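Local coordinates for spike protein P1 (Pseudoalteromonas phage pm2, PDB 2VVE), which serves as the receptor-binding spike at the fivefold vertices of the virion, its C-terminal part recognising the host and its N-terminal part joining the capsid vertex, at residues A97-Q101 / V207-L211; L145-I151 / D212-E218. All coordinates share one frame; numbering follows the deposited sequence. Where two conformers were deposited one is given.

From the N terminus, residues 97-101 come first, in the loop between strand 88-91 and helix 105-110. Next is 145-151, in the loop that leads into strand 151-160; 207-211 follows at the end of strand 200-208, and helix 213-219 carries 212-218. Partners therefore alternate: contact 1 closes a loop of 105 intervening residues, contact 2 one of 60, and the two cross. Their centres lie about 15 Å apart. Contact 1 ties the first loop to the end of strand 200-208; contact 2 joins the following helix to the other loop through calcium and the Glu218 carboxylate. The two meet where Leu211 CG packs on Val216 CG2 at 3.7 Å and where Tyr99 OH touches Ala215 CB.

Contact 1 (A97-Q101 / V207-L211); sequences AKYAQ and VETEL
A single parallel beta bridge pairs Tyr99 with Glu208, where the loop after strand 88-91 meets the end of strand 200-208. Glu208 is bonded to the residues flanking Tyr99: Glu208 N donates to Lys98 O over 3.1 Å, and Ala100 N donates to Glu208 O over 3.0 Å. The same Glu208 O also lies 3.3 Å from Tyr99 CA, a CA-H...O contact. Next to the bridge, Ala100 CB rests on Val207 CG1 at 3.8 Å. The bridge adds a parallel pairing to a domain whose sheets are antiparallel; on strand 200-208, Val207 is also backbone hydrogen-bonded to Ala156 of strand 151-160. Beyond the bridge, Leu211 CD1 sits over the Tyr99 ring, 3.6 Å from its centroid and only 6° off the normal, a CH-pi contact; Glu210 O approaches the ring edge, 3.3 Å from Tyr99 CE1. With CG beside the backbone N (chi1 -61°), the Tyr99 side chain starts away from the strand end, yet its ring comes back near it, and the hydroxyl is hydrogen-bonded to His221 ND1. Glu208 bends at chi2 (53°), and its OE2 accepts from Glu210 N through the anti lone pair and from the Lys154 backbone N; OE1 is hydrogen-bonded to Thr229 OG1.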
# COMPACT_ATOMS: atom_id res chain seq x y z
N ALA A 97 -27.71 9.71 27.60
CA ALA A 97 -26.52 8.93 27.93
C ALA A 97 -26.90 7.81 28.90
O ALA A 97 -27.84 7.96 29.69
CB ALA A 97 -25.48 9.82 28.56
N LYS A 98 -26.16 6.70 28.87
CA LYS A 98 -26.44 5.59 29.79
C LYS A 98 -25.79 5.74 31.16
O LYS A 98 -24.72 6.35 31.31
CB LYS A 98 -26.09 4.24 29.15
CG LYS A 98 -26.92 3.97 27.90
CD LYS A 98 -26.51 2.75 27.13
CE LYS A 98 -27.51 2.53 26.00
NZ LYS A 98 -27.27 1.31 25.19
N TYR A 99 -26.47 5.19 32.18
CA TYR A 99 -25.83 4.95 33.47
C TYR A 99 -24.70 3.94 33.30
O TYR A 99 -24.90 2.86 32.75
CB TYR A 99 -26.82 4.38 34.48
CG TYR A 99 -28.01 5.24 34.83
CD1 TYR A 99 -27.87 6.34 35.68
CD2 TYR A 99 -29.28 4.93 34.36
CE1 TYR A 99 -28.97 7.12 36.04
CE2 TYR A 99 -30.40 5.70 34.71
CZ TYR A 99 -30.24 6.79 35.55
OH TYR A 99 -31.31 7.57 35.89
N ALA A 100 -23.52 4.28 33.83
CA ALA A 100 -22.41 3.31 33.79
C ALA A 100 -21.48 3.40 34.98
O ALA A 100 -21.00 4.48 35.34
CB ALA A 100 -21.61 3.45 32.48
N GLN A 101 -21.22 2.24 35.59
CA GLN A 101 -20.15 2.07 36.55
C GLN A 101 -18.87 1.80 35.78
O GLN A 101 -18.91 1.46 34.60
CB GLN A 101 -20.43 0.91 37.51
CG GLN A 101 -21.70 1.09 38.30
CD GLN A 101 -21.91 0.02 39.33
OE1 GLN A 101 -21.66 0.25 40.51
NE2 GLN A 101 -22.37 -1.15 38.91
N VAL A 207 -20.65 9.28 30.02
CA VAL A 207 -21.60 8.52 30.84
C VAL A 207 -22.21 9.32 31.98
O VAL A 207 -21.66 10.36 32.39
CB VAL A 207 -20.95 7.25 31.46
CG1 VAL A 207 -20.35 6.36 30.39
CG2 VAL A 207 -19.89 7.63 32.51
N GLU A 208 -23.34 8.82 32.50
CA GLU A 208 -23.86 9.28 33.79
C GLU A 208 -23.38 8.29 34.88
O GLU A 208 -23.62 7.09 34.77
CB GLU A 208 -25.39 9.34 33.75
CG GLU A 208 -26.04 9.73 35.09
CD GLU A 208 -25.45 11.02 35.68
OE1 GLU A 208 -25.62 12.11 35.05
OE2 GLU A 208 -24.83 10.95 36.76
N THR A 209 -22.72 8.80 35.93
CA THR A 209 -22.11 7.93 36.95
C THR A 209 -23.01 7.70 38.17
O THR A 209 -22.73 6.84 39.01
CB THR A 209 -20.74 8.45 37.47
OG1 THR A 209 -20.90 9.70 38.13
CG2 THR A 209 -19.73 8.58 36.33
N GLU A 210 -24.05 8.52 38.29
CA GLU A 210 -24.89 8.52 39.48
C GLU A 210 -26.23 7.89 39.13
O GLU A 210 -26.94 8.39 38.26
CB GLU A 210 -25.06 9.95 40.02
CG GLU A 210 -25.89 10.08 41.29
CD GLU A 210 -25.18 9.56 42.52
OE1 GLU A 210 -23.95 9.78 42.65
OE2 GLU A 210 -25.85 8.95 43.38
N LEU A 211 -26.54 6.78 39.79
CA LEU A 211 -27.84 6.14 39.66
C LEU A 211 -28.64 6.49 40.91
O LEU A 211 -28.42 5.93 41.98
CB LEU A 211 -27.69 4.62 39.46
CG LEU A 211 -28.95 3.74 39.36
CD1 LEU A 211 -29.85 4.18 38.20
CD2 LEU A 211 -28.56 2.29 39.20

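Contact 2 (L145-I151 / D212-E218); sequences LGDYTSI and DYDAVQE. With CA (calcium ion), chain C.
Thr149 and Glu218 approach from opposite directions, the hydroxyl of one meeting the carboxylate of the other. Thr149 OG1 donates to Glu218 OE2 over 2.7 Å, on the syn lone pair, the side of the other oxygen. That other oxygen, Glu218 OE1, accepts from Gly146 N over 3.0 Å; the bond is almost straight (175°) and arrives nearly along the C-O axis. Glu218 leaves the helix with an extended chain beyond CG (chi2 -173°), which carries its carboxylate across to the loop. Leu145 crosses this side chain at about a right angle, with Leu145 CD1 3.7 Å from Glu218 OE1.

One helical turn earlier, Asp214 runs antiparallel to Thr149, and Asp214 CB packs on Thr149 CG2 at 3.5 Å. Ile151 CD1 lies against the CB and CG of Asp212 and reaches Ala215 CB at 4.1 Å.

Between loop and helix start sits the calcium ion. Both carboxylate oxygens of Asp212 bind it, OD1 and OD2 each at 2.5 Å, whereas Asp214 contributes OD2 alone, at 2.3 Å. The loop supplies a backbone ligand, Ser150 O, and three waters bring the count to seven oxygen atoms. A fourth water accepts from Ser150 N and donates to Asp214 OD2, a second-shell link between the segments. Asp212 is also the N-cap of helix 213-219: its OD1 accepts from Asp214 N through the anti lone pair, while OD2 accepts from Ser152 N.

The site thus gathers two carboxylates and a carbonyl, with Ser150 O only 3.2 Å from Asp214 OD2. The cation probably offsets their mutual repulsion, and the N-terminal end of the helix would add some positive potential, so the calcium end of the junction is probably favourable only with the metal in place, whereas the Glu218 end is held by hydrogen bonds of its own.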
# COMPACT_ATOMS: atom_id res chain seq x y z
N LEU A 145 -41.23 10.01 35.54
CA LEU A 145 -40.73 10.46 36.84
C LEU A 145 -41.51 11.69 37.32
O LEU A 145 -41.87 12.55 36.52
CB LEU A 145 -39.23 10.81 36.75
CG LEU A 145 -38.45 10.99 38.05
CD1 LEU A 145 -37.87 9.66 38.53
CD2 LEU A 145 -37.34 12.03 37.86
N GLY A 146 -41.78 11.74 38.62
CA GLY A 146 -42.42 12.90 39.25
C GLY A 146 -41.73 14.22 38.90
O GLY A 146 -40.51 14.26 38.73
N ASP A 147 -42.52 15.28 38.80
CA ASP A 147 -42.02 16.61 38.42
C ASP A 147 -41.16 17.26 39.51
O ASP A 147 -40.45 18.23 39.23
CB ASP A 147 -43.19 17.54 38.05
CG ASP A 147 -43.91 17.11 36.77
OD1 ASP A 147 -43.45 16.18 36.07
OD2 ASP A 147 -44.96 17.71 36.47
N TYR A 148 -41.23 16.73 40.73
CA TYR A 148 -40.49 17.32 41.85
C TYR A 148 -39.55 16.35 42.54
O TYR A 148 -38.97 16.65 43.59
CB TYR A 148 -41.46 17.97 42.84
CG TYR A 148 -42.28 19.05 42.18
CD1 TYR A 148 -41.68 20.24 41.75
CD2 TYR A 148 -43.63 18.87 41.92
CE1 TYR A 148 -42.41 21.23 41.12
CE2 TYR A 148 -44.38 19.85 41.28
CZ TYR A 148 -43.76 21.03 40.88
OH TYR A 148 -44.49 22.00 40.25
N THR A 149 -39.40 15.18 41.93
CA THR A 149 -38.40 14.19 42.33
C THR A 149 -37.01 14.80 42.13
O THR A 149 -36.72 15.36 41.07
CB THR A 149 -38.55 12.90 41.49
OG1 THR A 149 -39.88 12.38 41.63
CG2 THR A 149 -37.54 11.84 41.92
N SER A 150 -36.18 14.71 43.17
CA SER A 150 -34.81 15.22 43.12
C SER A 150 -33.86 14.16 42.58
O SER A 150 -33.67 13.11 43.21
CB SER A 150 -34.37 15.68 44.51
OG SER A 150 -35.11 16.80 44.94
N ILE A 151 -33.26 14.45 41.43
CA ILE A 151 -32.30 13.56 40.81
C ILE A 151 -30.88 14.12 40.93
O ILE A 151 -30.61 15.25 40.49
CB ILE A 151 -32.65 13.28 39.32
CG1 ILE A 151 -33.99 12.52 39.20
CG2 ILE A 151 -31.51 12.54 38.60
CD1 ILE A 151 -34.04 11.15 39.89
N ASP A 212 -29.55 7.46 40.77
CA ASP A 212 -30.28 8.03 41.90
C ASP A 212 -31.30 7.03 42.44
O ASP A 212 -32.01 6.38 41.67
CB ASP A 212 -30.95 9.34 41.48
CG ASP A 212 -31.54 10.11 42.65
OD1 ASP A 212 -32.56 9.66 43.22
OD2 ASP A 212 -30.99 11.18 43.01
N TYR A 213 -31.36 6.90 43.76
CA TYR A 213 -32.29 6.01 44.45
C TYR A 213 -33.73 6.18 43.96
O TYR A 213 -34.45 5.20 43.75
CB TYR A 213 -32.20 6.23 45.96
CG TYR A 213 -33.25 5.52 46.79
CD1 TYR A 213 -33.11 4.17 47.12
CD2 TYR A 213 -34.38 6.19 47.24
CE1 TYR A 213 -34.07 3.51 47.88
CE2 TYR A 213 -35.35 5.55 48.00
CZ TYR A 213 -35.19 4.20 48.31
OH TYR A 213 -36.15 3.55 49.06
N ASP A 214 -34.13 7.44 43.77
CA ASP A 214 -35.49 7.79 43.37
C ASP A 214 -35.83 7.31 41.97
O ASP A 214 -36.98 6.95 41.69
CB ASP A 214 -35.70 9.30 43.49
CG ASP A 214 -35.53 9.80 44.91
OD1 ASP A 214 -36.12 9.22 45.85
OD2 ASP A 214 -34.81 10.80 45.10
N ALA A 215 -34.83 7.31 41.09
CA ALA A 215 -34.96 6.80 39.72
C ALA A 215 -35.16 5.29 39.72
O ALA A 215 -35.95 4.77 38.94
CB ALA A 215 -33.73 7.18 38.88
N VAL A 216 -34.44 4.60 40.60
CA VAL A 216 -34.58 3.16 40.77
C VAL A 216 -36.00 2.79 41.24
O VAL A 216 -36.66 1.93 40.65
CB VAL A 216 -33.49 2.59 41.73
CG1 VAL A 216 -33.65 1.09 41.93
CG2 VAL A 216 -32.08 2.90 41.19
N GLN A 217 -36.48 3.46 42.29
CA GLN A 217 -37.79 3.19 42.87
C GLN A 217 -38.97 3.54 41.95
O GLN A 217 -39.87 2.71 41.76
CB GLN A 217 -37.94 3.91 44.22
CG GLN A 217 -36.83 3.61 45.23
CD GLN A 217 -36.58 2.12 45.45
OE1 GLN A 217 -37.42 1.41 46.00
NE2 GLN A 217 -35.41 1.65 45.01
N GLU A 218 -38.96 4.75 41.38
CA GLU A 218 -40.09 5.27 40.61
C GLU A 218 -40.21 4.69 39.20
O GLU A 218 -41.30 4.35 38.75
CB GLU A 218 -40.02 6.79 40.49
CG GLU A 218 -40.36 7.56 41.74
CD GLU A 218 -40.43 9.06 41.51
OE1 GLU A 218 -40.99 9.48 40.47
OE2 GLU A 218 -39.94 9.82 42.37
CA CA C . -32.72 11.69 44.75
O HOH W 1 -36.77 13.18 45.48
O HOH W 2 -31.41 13.29 44.93
O HOH W 3 -31.65 10.20 46.28
O HOH W 4 -33.43 12.81 46.74